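Local atomic coordinates of protein yesU (Bacillus subtilis, PDB entry 1OQ1), a protein that is of unknown function but folds as a galectin-like beta sandwich of the concanavalin clan, a fold shared with many carbohydrate-binding proteins. Residues A[133-137]-A[181-186]; A[60-66]-A[214-220]. All blocks are in the same frame, centred on the assembly; numbering follows the deposited sequence.

Contact 1: residues A[133-137]-A[181-186]; sequences CNLRK and ILEWMD
K137 NZ is held by several acceptors: it gives a salt-bridging hydrogen bond of 2.6 Å to D186 OD2, bonds to the carbonyl oxygens of Y191 and P193, and makes a weak one to that of G192. D186 OD2 receives it on its syn lone pair, the side of OD1, while OD1 takes the backbone N-H of G188. Carboxylate and ammonium thus hold each other and the loop that follows strand 179-185; the buried pair would be expected to keep its charges. The lysine reaches this far because its chain is fully extended, with CG anti to the backbone N (chi1 -177°). On the way its CD passes the edge of the W184 indole, near the ring plane, 4.0 Å from CH2. D186 N lies over the centre of one indole face, 3.9 Å above the plane. L135 CD2 meets the same indole obliquely, 3.7 Å from W184 CE3, the two side chains crossing at about a right angle. Beyond it L182 pushes CD2 up to the backbone, 3.6 Å from C133 O, and C133 SG meets I181 CG2 at 3.9 Å. I181 and L182 form a classic beta bulge opposite F174, with both side chains starting out toward strand 132-138. The axes of 133-137 and 181-185 approach to 8.0 Å and are inclined by 18°: this is face-to-face packing between the two sheets of a galectin-like beta sandwich.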
# COMPACT_ATOMS: atom_id res chain seq x y z
N CYS A 133 -11.93 0.51 -4.35
CA CYS A 133 -10.50 0.57 -4.12
C CYS A 133 -10.05 1.53 -5.21
O CYS A 133 -10.50 1.41 -6.35
CB CYS A 133 -9.84 -0.80 -4.34
SG CYS A 133 -10.32 -2.07 -3.15
N ASN A 134 -9.18 2.47 -4.87
CA ASN A 134 -8.72 3.46 -5.85
C ASN A 134 -7.20 3.46 -6.03
O ASN A 134 -6.46 3.32 -5.07
CB ASN A 134 -9.14 4.87 -5.39
CG ASN A 134 -10.65 5.02 -5.24
OD1 ASN A 134 -11.41 4.08 -5.44
ND2 ASN A 134 -11.08 6.23 -4.88
N LEU A 135 -6.75 3.61 -7.28
CA LEU A 135 -5.32 3.67 -7.57
C LEU A 135 -4.97 5.08 -8.06
O LEU A 135 -5.57 5.57 -9.01
CB LEU A 135 -4.92 2.68 -8.67
CG LEU A 135 -3.46 2.80 -9.12
CD1 LEU A 135 -2.53 2.27 -8.02
CD2 LEU A 135 -3.24 2.00 -10.41
N ARG A 136 -4.01 5.72 -7.40
CA ARG A 136 -3.59 7.06 -7.81
C ARG A 136 -2.10 7.10 -8.07
O ARG A 136 -1.36 6.25 -7.57
CB ARG A 136 -3.95 8.10 -6.74
CG ARG A 136 -5.45 8.42 -6.67
CD ARG A 136 -5.72 9.60 -5.74
NE ARG A 136 -7.15 9.82 -5.53
CZ ARG A 136 -7.94 10.54 -6.32
NH1 ARG A 136 -7.45 11.14 -7.40
NH2 ARG A 136 -9.23 10.65 -6.03
N LYS A 137 -1.67 8.08 -8.85
CA LYS A 137 -0.26 8.26 -9.18
C LYS A 137 0.16 9.68 -8.81
O LYS A 137 -0.49 10.65 -9.23
CB LYS A 137 -0.01 8.03 -10.67
CG LYS A 137 1.46 8.12 -11.07
CD LYS A 137 1.64 8.09 -12.58
CE LYS A 137 3.11 8.05 -12.96
NZ LYS A 137 3.29 8.11 -14.44
N ILE A 181 -9.56 -6.90 -8.95
CA ILE A 181 -10.25 -5.71 -8.45
C ILE A 181 -10.12 -4.56 -9.43
O ILE A 181 -11.10 -3.89 -9.75
CB ILE A 181 -9.66 -5.29 -7.07
CG1 ILE A 181 -9.87 -6.42 -6.07
CG2 ILE A 181 -10.33 -4.00 -6.58
CD1 ILE A 181 -11.33 -6.80 -5.87
N LEU A 182 -8.90 -4.31 -9.90
CA LEU A 182 -8.66 -3.25 -10.87
C LEU A 182 -7.34 -3.50 -11.58
O LEU A 182 -6.51 -4.27 -11.10
CB LEU A 182 -8.63 -1.87 -10.17
CG LEU A 182 -7.56 -1.55 -9.11
CD1 LEU A 182 -6.21 -1.30 -9.77
CD2 LEU A 182 -7.98 -0.31 -8.35
N GLU A 183 -7.16 -2.86 -12.73
CA GLU A 183 -5.91 -2.99 -13.47
C GLU A 183 -5.69 -1.70 -14.25
O GLU A 183 -6.64 -0.98 -14.55
CB GLU A 183 -5.95 -4.21 -14.40
CG GLU A 183 -6.67 -4.05 -15.72
CD GLU A 183 -6.51 -5.28 -16.60
OE1 GLU A 183 -6.86 -5.21 -17.80
OE2 GLU A 183 -6.04 -6.32 -16.10
N TRP A 184 -4.43 -1.40 -14.56
CA TRP A 184 -4.12 -0.15 -15.24
C TRP A 184 -2.84 -0.25 -16.05
O TRP A 184 -1.92 -0.97 -15.69
CB TRP A 184 -3.97 0.95 -14.19
CG TRP A 184 -3.61 2.30 -14.72
CD1 TRP A 184 -4.33 3.06 -15.60
CD2 TRP A 184 -2.49 3.10 -14.33
NE1 TRP A 184 -3.73 4.28 -15.78
CE2 TRP A 184 -2.60 4.33 -15.01
CE3 TRP A 184 -1.40 2.89 -13.47
CZ2 TRP A 184 -1.66 5.36 -14.86
CZ3 TRP A 184 -0.47 3.92 -13.32
CH2 TRP A 184 -0.61 5.14 -14.01
N MSE A 185 -2.80 0.47 -17.17
CA MSE A 185 -1.61 0.50 -18.01
C MSE A 185 -1.24 1.95 -18.24
O MSE A 185 -1.90 2.65 -19.01
CB MSE A 185 -1.85 -0.20 -19.35
CG MSE A 185 -0.63 -0.18 -20.29
SE MSE A 185 0.93 -1.12 -19.60
CE MSE A 185 0.42 -2.92 -20.09
N ASP A 186 -0.20 2.40 -17.55
CA ASP A 186 0.29 3.77 -17.65
C ASP A 186 0.98 3.90 -19.01
O ASP A 186 1.88 3.12 -19.31
CB ASP A 186 1.32 4.03 -16.54
CG ASP A 186 1.73 5.49 -16.44
OD1 ASP A 186 1.37 6.28 -17.33
OD2 ASP A 186 2.43 5.83 -15.47

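Contact 2: residues A[60-66]-A[214-220]; sequences PDGIIVT and DFAVHQA
V65 sends its CB to the sheet face it shares with V217, and its two methyls part there. CG1, anti to the backbone N (chi1 -176°), reaches the edge of the F215 ring in its plane, 3.6 Å from CE1; CG2 comes no nearer than 4.5 Å to V217 CG2. I200 of the other sheet touches both V65 and F215, and the F215 ring also meets F202 edge-to-face. Next along this side, V217 CG1 lies 3.8 Å from I63 CB. The backbones beneath are antiparallel: I64 with H218 and T66 with A216 are hydrogen-bonded pairs, V65 with V217 a non-hydrogen-bonded one. This joins strands 63-73 and 209-222 within one sheet of the galectin-like sandwich, V65, V217 and F215 looking into its core. On the reverse face, I64 CG1 packs 3.8 Å from A220 CB, and T66 OG1 hydrogen-bonds a water that donates to D214 O. Toward P60 the ladder changes character: A220 N bonds to G62 O at 2.9 Å, but stands well above the carbonyl plane, 51° out of it. G62, at positive phi, forms a G1 beta bulge with I63 opposite K167. D61 OD1 accepts the G62 N-H at 2.7 Å and is salt-bridged to K167. The side chain of Q219, bent at chi2, brings NE2 to 4.1 Å from P60 CG.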
# COMPACT_ATOMS: atom_id res chain seq x y z
N PRO A 60 12.75 -3.48 -6.86
CA PRO A 60 12.85 -3.20 -8.29
C PRO A 60 11.48 -3.17 -8.95
O PRO A 60 10.46 -3.44 -8.31
CB PRO A 60 13.70 -4.35 -8.80
CG PRO A 60 13.20 -5.50 -7.95
CD PRO A 60 13.15 -4.87 -6.57
N ASP A 61 11.46 -2.83 -10.23
CA ASP A 61 10.22 -2.82 -10.99
C ASP A 61 10.00 -4.29 -11.35
O ASP A 61 10.92 -5.10 -11.20
CB ASP A 61 10.40 -1.99 -12.26
CG ASP A 61 9.09 -1.61 -12.91
OD1 ASP A 61 8.03 -2.13 -12.49
OD2 ASP A 61 9.13 -0.79 -13.85
N GLY A 62 8.81 -4.64 -11.83
CA GLY A 62 8.54 -6.02 -12.21
C GLY A 62 8.46 -6.95 -11.02
O GLY A 62 9.23 -7.90 -10.90
N ILE A 63 7.49 -6.69 -10.15
CA ILE A 63 7.32 -7.49 -8.95
C ILE A 63 5.87 -7.80 -8.64
O ILE A 63 4.96 -7.16 -9.15
CB ILE A 63 7.90 -6.75 -7.73
CG1 ILE A 63 7.26 -5.35 -7.63
CG2 ILE A 63 9.42 -6.65 -7.83
CD1 ILE A 63 7.59 -4.59 -6.35
N ILE A 64 5.67 -8.80 -7.79
CA ILE A 64 4.34 -9.19 -7.34
C ILE A 64 4.41 -9.08 -5.82
O ILE A 64 5.23 -9.73 -5.18
CB ILE A 64 3.98 -10.62 -7.77
CG1 ILE A 64 3.90 -10.69 -9.30
CG2 ILE A 64 2.64 -11.02 -7.16
CD1 ILE A 64 3.52 -12.05 -9.85
N VAL A 65 3.56 -8.21 -5.26
CA VAL A 65 3.53 -7.95 -3.82
C VAL A 65 2.32 -8.60 -3.18
O VAL A 65 1.19 -8.41 -3.62
CB VAL A 65 3.48 -6.42 -3.56
CG1 VAL A 65 3.54 -6.14 -2.06
CG2 VAL A 65 4.63 -5.73 -4.28
N THR A 66 2.56 -9.37 -2.12
CA THR A 66 1.49 -10.06 -1.42
C THR A 66 1.56 -9.86 0.09
O THR A 66 2.63 -9.64 0.67
CB THR A 66 1.52 -11.58 -1.71
OG1 THR A 66 2.82 -12.10 -1.37
CG2 THR A 66 1.22 -11.85 -3.18
N ASP A 214 2.67 -11.91 6.83
CA ASP A 214 3.36 -12.45 5.65
C ASP A 214 3.45 -11.54 4.43
O ASP A 214 2.87 -11.83 3.38
CB ASP A 214 2.71 -13.78 5.24
CG ASP A 214 2.64 -14.78 6.38
OD1 ASP A 214 3.56 -14.78 7.23
OD2 ASP A 214 1.67 -15.57 6.43
N PHE A 215 4.20 -10.46 4.58
CA PHE A 215 4.42 -9.49 3.51
C PHE A 215 5.58 -10.01 2.65
O PHE A 215 6.70 -10.19 3.15
CB PHE A 215 4.76 -8.14 4.15
CG PHE A 215 5.30 -7.11 3.20
CD1 PHE A 215 4.68 -6.88 1.97
CD2 PHE A 215 6.39 -6.34 3.55
CE1 PHE A 215 5.15 -5.89 1.11
CE2 PHE A 215 6.88 -5.34 2.71
CZ PHE A 215 6.25 -5.11 1.48
N ALA A 216 5.32 -10.25 1.37
CA ALA A 216 6.37 -10.77 0.49
C ALA A 216 6.41 -10.09 -0.87
O ALA A 216 5.40 -9.56 -1.34
CB ALA A 216 6.19 -12.27 0.31
N VAL A 217 7.58 -10.12 -1.49
CA VAL A 217 7.79 -9.54 -2.82
C VAL A 217 8.51 -10.57 -3.69
O VAL A 217 9.60 -11.03 -3.34
CB VAL A 217 8.64 -8.25 -2.75
CG1 VAL A 217 8.78 -7.64 -4.14
CG2 VAL A 217 8.01 -7.24 -1.80
N HIS A 218 7.90 -10.93 -4.81
CA HIS A 218 8.50 -11.89 -5.74
C HIS A 218 8.69 -11.21 -7.10
O HIS A 218 8.06 -10.20 -7.39
CB HIS A 218 7.57 -13.10 -5.94
CG HIS A 218 7.47 -14.00 -4.74
ND1 HIS A 218 8.15 -15.19 -4.65
CD2 HIS A 218 6.75 -13.88 -3.60
CE1 HIS A 218 7.85 -15.78 -3.50
NE2 HIS A 218 7.00 -15.00 -2.85
N GLN A 219 9.57 -11.79 -7.92
CA GLN A 219 9.81 -11.26 -9.26
C GLN A 219 8.53 -11.53 -10.05
O GLN A 219 7.91 -12.57 -9.88
CB GLN A 219 10.97 -12.00 -9.92
CG GLN A 219 12.35 -11.58 -9.49
CD GLN A 219 12.77 -10.25 -10.08
OE1 GLN A 219 12.58 -10.02 -11.28
NE2 GLN A 219 13.34 -9.38 -9.26
N ALA A 220 8.13 -10.59 -10.90
CA ALA A 220 6.94 -10.78 -11.72
C ALA A 220 7.34 -11.44 -13.03
O ALA A 220 8.20 -10.92 -13.75
CB ALA A 220 6.25 -9.45 -11.99
O HOH W 1 12.41 -7.51 -11.27
O HOH W 2 2.52 -13.18 1.06

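From the N terminus, the chain first reaches segment 60-66, which waits for 214-220, 148 residues on, to close contact 2. Within that long excursion it crosses to the second sheet, where 133-137 lies, returns to the first through strands 161-168 and 171-176, and closes contact 1 with 181-186. The smaller loop of contact 1 is therefore wholly enclosed by that of contact 2. Contact 2 joins neighbours within one sheet; contact 1 bridges the two sheets. They share the first sheet, where strands 161-168 and 171-176 separate 63-73 from 179-185. Their centres are about 17 Å apart and their nearest atoms about 10 Å, without touching.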